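Side-chain contacts in triacylglycerol lipase (Clostridium botulinum, PDB 5AH1), which hydrolyses ester bonds, including those of synthetic polyesters and probably triacylglycerols, with a zinc-binding alpha/beta-hydrolase fold: residues A[59-64]-A[329-334]; A[225-230]-A[438-443]. All coordinates share one frame; numbering follows the deposited sequence.

Interaction 1. Residues A[59-64]-A[329-334]; sequences KFPVEF and FSWTTQ
No backbone bond joins the two segments: the closest CA atoms, those of Pro61 and Trp331, stay 11.2 Å apart, so side chains alone span the gap between the irregular segment 59-64 and strand 327-331. Most of the reach comes from Trp331, whose indole points at the loop and meets it with the far side of its six-membered ring. A chi1 of -171° turns the Phe60 ring beside its own carbonyl carbon and toward Trp331, which it crosses at about a right angle, CE1 lying 3.6 Å from Trp331 CH2 and equally near CZ2. This ring pair is oblique, with centroids 5.5 Å apart and planes at 53°, hence neither a stack nor a T-shaped pair. Pro61 and Trp331 approach each other from opposite directions, Pro61 CG reaching the indole edge, near its plane, 3.9 Å from Trp331 CZ3. Pro61 CD sits 3.6 Å above the plane of the Phe60 ring, displaced toward its rim. The contact is small, 126 Å² in all, and wholly apolar. It lies beside helix 437-448, whose Trp439 meets both Phe60 and Trp331 edge-to-face, while strand 327-331 runs between strands 221-227 and 415-417 in the central parallel sheet of the alpha/beta-hydrolase fold.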
ATOM      1  N   LYS A  59       4.345  17.799   9.902  1.00 14.71           N
ATOM      2  CA  LYS A  59       4.108  19.016   9.136  1.00 15.43           C
ATOM      3  C   LYS A  59       4.162  18.782   7.637  1.00 13.77           C
ATOM      4  O   LYS A  59       5.159  18.277   7.097  1.00 14.16           O
ATOM      5  CB  LYS A  59       5.120  20.085   9.530  1.00 19.39           C
ATOM      6  CG  LYS A  59       5.041  20.462  10.993  1.00 23.64           C
ATOM      7  CD  LYS A  59       6.074  21.516  11.345  1.00 27.49           C
ATOM      8  CE  LYS A  59       5.939  21.983  12.790  1.00 30.35           C
ATOM      9  NZ  LYS A  59       6.621  23.298  12.993  1.00 32.40           N
ATOM     10  N   PHE A  60       3.084  19.161   6.957  1.00 13.76           N
ATOM     11  CA  PHE A  60       3.054  19.028   5.514  1.00 13.17           C
ATOM     12  C   PHE A  60       4.064  20.047   4.966  1.00 13.23           C
ATOM     13  O   PHE A  60       4.087  21.191   5.408  1.00 14.00           O
ATOM     14  CB  PHE A  60       1.646  19.246   4.975  1.00 12.94           C
ATOM     15  CG  PHE A  60       1.517  18.906   3.539  1.00 12.36           C
ATOM     16  CD1 PHE A  60       1.345  17.585   3.154  1.00 11.62           C
ATOM     17  CD2 PHE A  60       1.608  19.881   2.559  1.00 11.94           C
ATOM     18  CE1 PHE A  60       1.272  17.234   1.820  1.00 11.71           C
ATOM     19  CE2 PHE A  60       1.529  19.539   1.216  1.00 12.12           C
ATOM     20  CZ  PHE A  60       1.347  18.217   0.851  1.00 11.30           C
ATOM     21  N   PRO A  61       4.929  19.637   4.033  1.00 12.85           N
ATOM     22  CA  PRO A  61       6.140  20.439   3.788  1.00 13.31           C
ATOM     23  C   PRO A  61       6.022  21.601   2.806  1.00 13.43           C
ATOM     24  O   PRO A  61       6.908  22.443   2.814  1.00 14.73           O
ATOM     25  CB  PRO A  61       7.118  19.409   3.231  1.00 13.86           C
ATOM     26  CG  PRO A  61       6.232  18.449   2.522  1.00 13.14           C
ATOM     27  CD  PRO A  61       5.024  18.310   3.395  1.00 13.37           C
ATOM     28  N   VAL A  62       4.984  21.648   1.978  1.00 12.82           N
ATOM     29  CA  VAL A  62       4.929  22.649   0.921  1.00 14.29           C
ATOM     30  C   VAL A  62       3.530  23.213   0.773  1.00 14.09           C
ATOM     31  O   VAL A  62       2.539  22.606   1.180  1.00 14.24           O
ATOM     32  CB  VAL A  62       5.388  22.070  -0.446  1.00 15.64           C
ATOM     33  CG1 VAL A  62       6.820  21.569  -0.367  1.00 16.92           C
ATOM     34  CG2 VAL A  62       4.472  20.944  -0.895  1.00 15.90           C
ATOM     35  N   GLU A  63       3.477  24.413   0.219  1.00 14.61           N
ATOM     36  CA  GLU A  63       2.226  24.983  -0.253  1.00 15.65           C
ATOM     37  C   GLU A  63       2.040  24.589  -1.711  1.00 13.91           C
ATOM     38  O   GLU A  63       3.008  24.305  -2.432  1.00 13.16           O
ATOM     39  CB  GLU A  63       2.228  26.511  -0.115  1.00 20.84           C
ATOM     40  CG  GLU A  63       2.110  27.018   1.327  1.00 26.80           C
ATOM     41  CD  GLU A  63       0.717  26.808   1.936  1.00 31.43           C
ATOM     42  OE1 GLU A  63      -0.302  27.150   1.284  1.00 33.23           O
ATOM     43  OE2 GLU A  63       0.643  26.302   3.080  1.00 33.38           O
ATOM     44  N   PHE A  64       0.792  24.546  -2.144  1.00 12.68           N
ATOM     45  CA  PHE A  64       0.510  24.265  -3.536  1.00 11.63           C
ATOM     46  C   PHE A  64       1.147  25.352  -4.410  1.00 11.02           C
ATOM     47  O   PHE A  64       1.169  26.527  -4.030  1.00 10.71           O
ATOM     48  CB  PHE A  64      -0.998  24.185  -3.796  1.00 11.84           C
ATOM     49  CG  PHE A  64      -1.322  23.669  -5.160  1.00 11.83           C
ATOM     50  CD1 PHE A  64      -1.325  22.303  -5.406  1.00 12.35           C
ATOM     51  CD2 PHE A  64      -1.564  24.535  -6.211  1.00 11.96           C
ATOM     52  CE1 PHE A  64      -1.580  21.811  -6.674  1.00 12.50           C
ATOM     53  CE2 PHE A  64      -1.813  24.044  -7.481  1.00 12.62           C
ATOM     54  CZ  PHE A  64      -1.815  22.678  -7.707  1.00 12.47           C
ATOM     55  N   PHE A 329       2.153  11.393  -7.385  1.00  7.28           N
ATOM     56  CA  PHE A 329       2.944  11.877  -6.261  1.00  7.62           C
ATOM     57  C   PHE A 329       3.492  10.706  -5.508  1.00  7.67           C
ATOM     58  O   PHE A 329       2.773   9.759  -5.257  1.00  8.24           O
ATOM     59  CB  PHE A 329       2.071  12.727  -5.323  1.00  8.63           C
ATOM     60  CG  PHE A 329       1.496  13.930  -5.996  1.00  8.60           C
ATOM     61  CD1 PHE A 329       2.233  15.111  -6.094  1.00  9.82           C
ATOM     62  CD2 PHE A 329       0.240  13.877  -6.574  1.00 10.01           C
ATOM     63  CE1 PHE A 329       1.721  16.214  -6.734  1.00 10.41           C
ATOM     64  CE2 PHE A 329      -0.270  14.969  -7.222  1.00 11.42           C
ATOM     65  CZ  PHE A 329       0.466  16.138  -7.314  1.00 11.09           C
ATOM     66  N   SER A 330       4.731  10.817  -5.073  1.00  7.90           N
ATOM     67  CA  SER A 330       5.326   9.793  -4.218  1.00  7.99           C
ATOM     68  C   SER A 330       5.927  10.406  -2.969  1.00  8.38           C
ATOM     69  O   SER A 330       6.589  11.454  -3.019  1.00 10.02           O
ATOM     70  CB  SER A 330       6.406   9.022  -4.964  1.00  8.88           C
ATOM     71  OG  SER A 330       7.375   9.931  -5.446  1.00 10.40           O
ATOM     72  N   TRP A 331       5.677   9.732  -1.851  1.00  7.50           N
ATOM     73  CA  TRP A 331       6.192  10.078  -0.538  1.00  7.80           C
ATOM     74  C   TRP A 331       7.030   8.926  -0.005  1.00  7.61           C
ATOM     75  O   TRP A 331       6.598   7.764  -0.034  1.00  7.43           O
ATOM     76  CB  TRP A 331       5.029  10.365   0.404  1.00  8.45           C
ATOM     77  CG  TRP A 331       4.208  11.530  -0.034  1.00  7.97           C
ATOM     78  CD1 TRP A 331       3.129  11.509  -0.860  1.00  8.38           C
ATOM     79  CD2 TRP A 331       4.428  12.904   0.312  1.00  8.72           C
ATOM     80  NE1 TRP A 331       2.655  12.786  -1.044  1.00  8.65           N
ATOM     81  CE2 TRP A 331       3.429  13.663  -0.329  1.00  9.07           C
ATOM     82  CE3 TRP A 331       5.376  13.564   1.104  1.00  9.84           C
ATOM     83  CZ2 TRP A 331       3.342  15.052  -0.195  1.00  9.60           C
ATOM     84  CZ3 TRP A 331       5.296  14.927   1.232  1.00  9.76           C
ATOM     85  CH2 TRP A 331       4.278  15.665   0.597  1.00  9.80           C
ATOM     86  N   THR A 332       8.230   9.274   0.459  1.00  7.31           N
ATOM     87  CA  THR A 332       9.229   8.339   0.963  1.00  7.93           C
ATOM     88  C   THR A 332       9.390   8.544   2.470  1.00  8.17           C
ATOM     89  O   THR A 332       9.588   9.681   2.924  1.00  8.74           O
ATOM     90  CB  THR A 332      10.596   8.594   0.278  1.00  8.66           C
ATOM     91  OG1 THR A 332      10.475   8.360  -1.134  1.00  8.63           O
ATOM     92  CG2 THR A 332      11.678   7.686   0.859  1.00  8.19           C
ATOM     93  N   THR A 333       9.266   7.455   3.222  1.00  8.29           N
ATOM     94  CA  THR A 333       9.553   7.446   4.648  1.00  8.73           C
ATOM     95  C   THR A 333      10.919   6.823   4.891  1.00  8.17           C
ATOM     96  O   THR A 333      11.318   5.888   4.183  1.00  8.06           O
ATOM     97  CB  THR A 333       8.458   6.678   5.428  1.00  9.07           C
ATOM     98  OG1 THR A 333       7.987   5.564   4.652  1.00  9.05           O
ATOM     99  CG2 THR A 333       7.277   7.581   5.726  1.00  9.49           C
ATOM    100  N   GLN A 334      11.617   7.318   5.911  1.00  9.24           N
ATOM    101  CA  GLN A 334      12.922   6.788   6.311  1.00  8.88           C
ATOM    102  C   GLN A 334      13.033   6.815   7.826  1.00  9.15           C
ATOM    103  O   GLN A 334      12.639   7.801   8.443  1.00  9.44           O
ATOM    104  CB  GLN A 334      14.053   7.620   5.707  1.00  9.50           C
ATOM    105  CG  GLN A 334      15.426   7.172   6.197  1.00 10.25           C
ATOM    106  CD  GLN A 334      16.565   7.896   5.542  1.00 11.45           C
ATOM    107  OE1 GLN A 334      16.384   8.679   4.607  1.00 13.24           O
ATOM    108  NE2 GLN A 334      17.767   7.625   6.024  1.00 13.31           N
TER

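Interaction 2. Residues A[225-230]-A[438-443]; sequences STISTP and DWYMDY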
ATOM      1  N   SER A 225      -1.340   8.932  -5.462  1.00  7.43           N
ATOM      2  CA  SER A 225      -0.335   9.263  -4.465  1.00  7.40           C
ATOM      3  C   SER A 225       0.096   7.991  -3.761  1.00  6.82           C
ATOM      4  O   SER A 225      -0.748   7.292  -3.187  1.00  8.09           O
ATOM      5  CB  SER A 225      -0.888  10.233  -3.427  1.00  7.83           C
ATOM      6  OG  SER A 225      -1.199  11.491  -3.981  1.00  8.11           O
ATOM      7  N   THR A 226       1.395   7.693  -3.825  1.00  7.26           N
ATOM      8  CA  THR A 226       1.965   6.551  -3.108  1.00  7.35           C
ATOM      9  C   THR A 226       2.716   7.061  -1.887  1.00  6.88           C
ATOM     10  O   THR A 226       3.376   8.094  -1.940  1.00  8.45           O
ATOM     11  CB  THR A 226       2.868   5.659  -4.015  1.00  7.06           C
ATOM     12  OG1 THR A 226       4.116   6.303  -4.308  1.00  7.84           O
ATOM     13  CG2 THR A 226       2.167   5.307  -5.300  1.00  7.15           C
ATOM     14  N   ILE A 227       2.556   6.348  -0.772  1.00  6.79           N
ATOM     15  CA  ILE A 227       3.172   6.700   0.499  1.00  7.17           C
ATOM     16  C   ILE A 227       3.840   5.433   1.030  1.00  6.48           C
ATOM     17  O   ILE A 227       3.174   4.436   1.279  1.00  7.66           O
ATOM     18  CB  ILE A 227       2.131   7.226   1.518  1.00  7.57           C
ATOM     19  CG1 ILE A 227       1.343   8.415   0.965  1.00  9.01           C
ATOM     20  CG2 ILE A 227       2.831   7.588   2.826  1.00  7.95           C
ATOM     21  CD1 ILE A 227       0.262   8.911   1.935  1.00  9.41           C
ATOM     22  N   SER A 228       5.158   5.484   1.180  1.00  6.80           N
ATOM     23  CA  SER A 228       5.928   4.339   1.681  1.00  8.11           C
ATOM     24  C   SER A 228       5.784   3.107   0.790  1.00  7.61           C
ATOM     25  O   SER A 228       5.821   1.962   1.257  1.00  8.83           O
ATOM     26  CB  SER A 228       5.497   3.973   3.103  1.00  8.79           C
ATOM     27  OG  SER A 228       5.382   5.113   3.941  1.00  9.23           O
ATOM     28  N   THR A 229       5.623   3.335  -0.503  1.00  7.19           N
ATOM     29  CA  THR A 229       5.269   2.255  -1.417  1.00  6.49           C
ATOM     30  C   THR A 229       6.509   1.575  -2.016  1.00  6.56           C
ATOM     31  O   THR A 229       7.439   2.258  -2.451  1.00  6.78           O
ATOM     32  CB  THR A 229       4.377   2.786  -2.551  1.00  6.85           C
ATOM     33  OG1 THR A 229       3.128   3.179  -1.988  1.00  7.37           O
ATOM     34  CG2 THR A 229       4.124   1.750  -3.658  1.00  7.35           C
ATOM     35  N   PRO A 230       6.510   0.233  -2.052  1.00  6.46           N
ATOM     36  CA  PRO A 230       7.583  -0.496  -2.743  1.00  6.52           C
ATOM     37  C   PRO A 230       7.397  -0.445  -4.261  1.00  7.12           C
ATOM     38  O   PRO A 230       7.058  -1.429  -4.905  1.00  7.28           O
ATOM     39  CB  PRO A 230       7.428  -1.912  -2.210  1.00  6.73           C
ATOM     40  CG  PRO A 230       5.951  -2.043  -1.963  1.00  7.08           C
ATOM     41  CD  PRO A 230       5.522  -0.685  -1.449  1.00  7.38           C
ATOM     42  N   ASP A 438      -3.283  16.472  10.714  1.00 13.07           N
ATOM     43  CA  ASP A 438      -3.117  17.762  10.042  1.00 13.51           C
ATOM     44  C   ASP A 438      -2.372  17.624   8.717  1.00 12.59           C
ATOM     45  O   ASP A 438      -2.680  18.304   7.746  1.00 12.50           O
ATOM     46  CB  ASP A 438      -2.416  18.754  10.966  1.00 16.85           C
ATOM     47  CG  ASP A 438      -3.286  19.151  12.141  1.00 21.51           C
ATOM     48  OD1 ASP A 438      -4.444  19.550  11.901  1.00 23.79           O
ATOM     49  OD2 ASP A 438      -2.821  19.043  13.296  1.00 23.68           O
ATOM     50  N   TRP A 439      -1.406  16.716   8.672  1.00 11.57           N
ATOM     51  CA  TRP A 439      -0.680  16.440   7.440  1.00 11.40           C
ATOM     52  C   TRP A 439      -1.651  15.985   6.353  1.00 10.82           C
ATOM     53  O   TRP A 439      -1.623  16.496   5.218  1.00 10.47           O
ATOM     54  CB  TRP A 439       0.400  15.394   7.698  1.00 11.01           C
ATOM     55  CG  TRP A 439       1.367  15.147   6.550  1.00 10.61           C
ATOM     56  CD1 TRP A 439       2.631  15.632   6.435  1.00 10.52           C
ATOM     57  CD2 TRP A 439       1.161  14.297   5.403  1.00 10.34           C
ATOM     58  NE1 TRP A 439       3.219  15.176   5.281  1.00 11.46           N
ATOM     59  CE2 TRP A 439       2.338  14.355   4.628  1.00 11.05           C
ATOM     60  CE3 TRP A 439       0.100  13.505   4.954  1.00  9.95           C
ATOM     61  CZ2 TRP A 439       2.475  13.668   3.422  1.00 10.94           C
ATOM     62  CZ3 TRP A 439       0.239  12.823   3.762  1.00 10.71           C
ATOM     63  CH2 TRP A 439       1.419  12.907   3.007  1.00 11.17           C
ATOM     64  N   TYR A 440      -2.523  15.040   6.694  1.00  9.72           N
ATOM     65  CA  TYR A 440      -3.491  14.548   5.726  1.00  9.76           C
ATOM     66  C   TYR A 440      -4.512  15.607   5.306  1.00 10.34           C
ATOM     67  O   TYR A 440      -4.883  15.677   4.134  1.00 10.36           O
ATOM     68  CB  TYR A 440      -4.191  13.289   6.244  1.00  9.60           C
ATOM     69  CG  TYR A 440      -3.326  12.068   6.108  1.00  9.57           C
ATOM     70  CD1 TYR A 440      -2.442  11.697   7.107  1.00  9.62           C
ATOM     71  CD2 TYR A 440      -3.359  11.312   4.945  1.00 10.60           C
ATOM     72  CE1 TYR A 440      -1.631  10.594   6.962  1.00  9.70           C
ATOM     73  CE2 TYR A 440      -2.554  10.200   4.794  1.00 10.88           C
ATOM     74  CZ  TYR A 440      -1.690   9.858   5.804  1.00  9.93           C
ATOM     75  OH  TYR A 440      -0.886   8.754   5.636  1.00 10.93           O
ATOM     76  N   MET A 441      -4.963  16.438   6.244  1.00 11.77           N
ATOM     77  CA  MET A 441      -5.894  17.511   5.898  1.00 12.20           C
ATOM     78  C   MET A 441      -5.236  18.517   4.948  1.00 11.36           C
ATOM     79  O   MET A 441      -5.851  18.954   3.969  1.00 11.72           O
ATOM     80  CB  MET A 441      -6.442  18.168   7.168  1.00 15.81           C
ATOM     81  CG  MET A 441      -7.422  17.213   7.888  1.00 19.68           C
ATOM     82  SD  MET A 441      -8.186  17.829   9.363  1.00 24.73           S
ATOM     83  CE  MET A 441      -6.787  17.799  10.448  1.00 24.39           C
ATOM     84  N   ASP A 442      -3.979  18.861   5.223  1.00 10.84           N
ATOM     85  CA  ASP A 442      -3.239  19.749   4.342  1.00 11.55           C
ATOM     86  C   ASP A 442      -2.997  19.115   2.983  1.00 10.15           C
ATOM     87  O   ASP A 442      -3.020  19.804   1.972  1.00 10.46           O
ATOM     88  CB  ASP A 442      -1.908  20.178   4.975  1.00 12.89           C
ATOM     89  CG  ASP A 442      -2.087  21.215   6.071  1.00 16.42           C
ATOM     90  OD1 ASP A 442      -3.204  21.763   6.216  1.00 17.69           O
ATOM     91  OD2 ASP A 442      -1.099  21.478   6.790  1.00 17.45           O
ATOM     92  N   TYR A 443      -2.769  17.803   2.940  1.00  9.23           N
ATOM     93  CA  TYR A 443      -2.560  17.148   1.653  1.00  9.20           C
ATOM     94  C   TYR A 443      -3.850  17.135   0.849  1.00  8.57           C
ATOM     95  O   TYR A 443      -3.827  17.337  -0.363  1.00  9.31           O
ATOM     96  CB  TYR A 443      -2.044  15.720   1.815  1.00  8.88           C
ATOM     97  CG  TYR A 443      -1.502  15.092   0.547  1.00  8.85           C
ATOM     98  CD1 TYR A 443      -0.829  15.845  -0.411  1.00  9.09           C
ATOM     99  CD2 TYR A 443      -1.619  13.730   0.327  1.00  9.53           C
ATOM    100  CE1 TYR A 443      -0.309  15.266  -1.543  1.00  8.86           C
ATOM    101  CE2 TYR A 443      -1.092  13.149  -0.807  1.00  8.75           C
ATOM    102  CZ  TYR A 443      -0.442  13.916  -1.736  1.00  8.74           C
ATOM    103  OH  TYR A 443       0.125  13.354  -2.865  1.00  9.36           O
TER
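A chi1 of -166° swings the Tyr443 ring away from its own amide nitrogen and across to the strand, while Ser225, at chi1 -66°, turns OG beside its own backbone N to meet it. The result is a short hydrogen bond, Ser225 OG to Tyr443 OH at 2.5 Å, in which either hydroxyl could be the donor. The serine oxygen sits at the phenol edge near the ring plane, and Ser225 CB follows it, 3.3 Å from Tyr443 OH. Trp331 NE1 also bonds to Tyr443 OH, giving this buried oxygen two partners. Two residues along the strand, Ile227 CD1 touches both Trp439 and Tyr440, obliquely to each ring: it lies 4.3 Å from Trp439 CH2 and 3.9 Å from Tyr440 OH, Ile227 and Tyr440 coming from opposite directions. Trp439 CE3 lies 3.7 Å above the centre of the Tyr440 ring. The hydroxyl of Tyr440 bonds to the backbone O of Ile429. Strand 225-227 and helix 438-443 run nearly antiparallel, at 163°, their axes 13.5 Å apart. Helix 437-448 thus packs on the central sheet of the alpha/beta-hydrolase fold, against strands 221-227 and 327-331, where Tyr443 touches Phe329; Ile179 of strand 176-181 packs beside Ser225 and Ile227.

How the interactions relate
Interactions 1 and 2 adjoin, their centres 7 Å apart, with loop 59-64 and helix 437-448 side by side over the same sheet and both reaching Trp331. Their strands are neighbours, joined by a probable backbone hydrogen bond from Trp331 N to Thr226 O at 2.8 Å. Thr333 OG1 and Ser228 OG are 2.7 Å apart, probably hydrogen-bonded. Side-chain packing also links the contacts: Phe60 CE1 lies 3.4 Å from Tyr443 CD1. Towards the probable active site, Ile227 lies near, without touching, the GxSxG elbow around Ser182, the likely nucleophile by its sequence pattern. A bound potassium ion is about 13 Å from the Tyr440 side chain.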